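PDB 6Y2K: beta-galactosidase from Marinomonas sp. ef1, which probably hydrolyses terminal beta-D-galactosyl residues from beta-galactosides as a cold-active, hexameric GH42 enzyme. Local coordinates for residues H475-P478 against N482-N485. Residues are numbered along the deposited sequence; the frame is centred on the assembly and turned at random.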
loop_
_atom_site.group_PDB
_atom_site.type_symbol
_atom_site.label_atom_id
_atom_site.label_comp_id
_atom_site.label_asym_id
_atom_site.label_seq_id
_atom_site.Cartn_x
_atom_site.Cartn_y
_atom_site.Cartn_z
ATOM N N HIS A 475 20.527 -14.546 -35.970
ATOM C CA HIS A 475 21.162 -15.285 -37.059
ATOM C C HIS A 475 22.681 -15.238 -36.935
ATOM O O HIS A 475 23.258 -14.161 -36.773
ATOM C CB HIS A 475 20.743 -14.719 -38.422
ATOM C CG HIS A 475 21.439 -15.372 -39.578
ATOM N ND1 HIS A 475 21.305 -16.715 -39.861
ATOM C CD2 HIS A 475 22.293 -14.876 -40.504
ATOM C CE1 HIS A 475 22.038 -17.014 -40.920
ATOM N NE2 HIS A 475 22.652 -15.917 -41.324
ATOM N N ILE A 476 23.302 -16.414 -37.020
ATOM C CA ILE A 476 24.752 -16.570 -37.022
ATOM C C ILE A 476 25.145 -16.927 -38.451
ATOM O O ILE A 476 24.737 -17.976 -38.958
ATOM C CB ILE A 476 25.211 -17.721 -36.085
ATOM C CG1 ILE A 476 24.799 -17.437 -34.631
ATOM C CG2 ILE A 476 26.723 -17.945 -36.190
ATOM C CD1 ILE A 476 24.976 -18.614 -33.704
ATOM N N THR A 477 25.940 -16.066 -39.088
ATOM C CA THR A 477 26.465 -16.356 -40.431
ATOM C C THR A 477 27.468 -17.508 -40.334
ATOM O O THR A 477 28.054 -17.725 -39.273
ATOM C CB THR A 477 27.177 -15.151 -41.070
ATOM O OG1 THR A 477 28.260 -14.728 -40.232
ATOM C CG2 THR A 477 26.219 -13.990 -41.271
ATOM N N PRO A 478 27.660 -18.267 -41.429
ATOM C CA PRO A 478 28.702 -19.307 -41.382
ATOM C C PRO A 478 30.093 -18.755 -41.045
ATOM O O PRO A 478 30.898 -19.448 -40.418
ATOM C CB PRO A 478 28.672 -19.891 -42.802
ATOM C CG PRO A 478 27.276 -19.640 -43.269
ATOM C CD PRO A 478 26.910 -18.302 -42.697
ATOM N N ASN A 482 32.561 -19.733 -37.767
ATOM C CA ASN A 482 33.997 -20.054 -37.892
ATOM C C ASN A 482 34.850 -19.243 -36.916
ATOM O O ASN A 482 35.729 -19.800 -36.255
ATOM C CB ASN A 482 34.507 -19.814 -39.319
ATOM C CG ASN A 482 33.965 -20.818 -40.315
ATOM O OD1 ASN A 482 33.699 -21.977 -39.980
ATOM N ND2 ASN A 482 33.804 -20.376 -41.563
ATOM N N ARG A 483 34.585 -17.940 -36.826
ATOM C CA ARG A 483 35.273 -17.080 -35.859
ATOM C C ARG A 483 35.013 -17.519 -34.408
ATOM O O ARG A 483 35.928 -17.510 -33.592
ATOM C CB ARG A 483 34.899 -15.606 -36.050
ATOM C CG ARG A 483 35.487 -14.970 -37.311
ATOM C CD ARG A 483 35.301 -13.456 -37.337
ATOM N NE ARG A 483 33.894 -13.080 -37.496
ATOM C CZ ARG A 483 33.214 -13.064 -38.647
ATOM N NH1 ARG A 483 31.931 -12.698 -38.654
ATOM N NH2 ARG A 483 33.790 -13.416 -39.801
ATOM N N LEU A 484 33.779 -17.922 -34.100
ATOM C CA LEU A 484 33.455 -18.438 -32.763
ATOM C C LEU A 484 34.168 -19.753 -32.474
ATOM O O LEU A 484 34.676 -19.938 -31.365
ATOM C CB LEU A 484 31.945 -18.603 -32.563
ATOM C CG LEU A 484 31.110 -17.312 -32.602
ATOM C CD1 LEU A 484 29.630 -17.650 -32.479
ATOM C CD2 LEU A 484 31.528 -16.336 -31.519
ATOM N N ASN A 485 34.230 -20.640 -33.469
ATOM C CA ASN A 485 34.917 -21.936 -33.315
ATOM C C ASN A 485 36.403 -21.790 -32.953
ATOM O O ASN A 485 36.923 -22.576 -32.166
ATOM C CB ASN A 485 34.779 -22.788 -34.591
ATOM C CG ASN A 485 33.364 -23.311 -34.807
ATOM O OD1 ASN A 485 32.570 -23.434 -33.866
ATOM N ND2 ASN A 485 33.043 -23.629 -36.060
HETATM O O HOH W 1 29.511 -12.193 -40.481
HETATM O O HOH W 2 30.370 -22.119 -40.433
#
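P478 and N482 are joined by a backbone hydrogen bond in the first turn of helix 478-486: N482 N donates to P478 O at 3.1 Å, with an N-H...O angle of 156°. The proline suits this first turn, because its ring favours a helical phi and its missing N-H costs nothing where no earlier carbonyl of the helix could receive it. T477 stands just before it as N-cap, and its OG1 accepts from the backbone N of L480.

The side chain of N482 folds back toward the same carbonyl. With CG beside its own backbone N and anti to the carbonyl carbon (chi1 -70°), the amide comes close to P478 O, ND2 lying 3.3 Å from it. The angle is too poor for a hydrogen bond, so the approach is a polar contact only. A water bridges the two residues, donating to P478 O at 2.7 Å and, weakly, to N482 OD1; a short amide suits this exposed position because OD1 can take that weak bond.

R483 leaves the next helical position and runs back alongside the turn toward T477. Its NH1 stays 4.5 Å from T477 OG1, which lies obliquely to the guanidinium, and a second water bridges them. That water sits at the guanidinium edge, in its plane, accepting from NH1 at 3.1 Å and hydrogen-bonded to T477 OG1 at 2.8 Å. NH1 also bonds to S458 O, so the long arginine reaches from the helix to the loop following strand 453-456.

The chemistry implies a solvent-facing helix start in the trimerisation domain: the two segments are joined directly by one backbone bond, the T477 side chain caps the helix end, and water extends both.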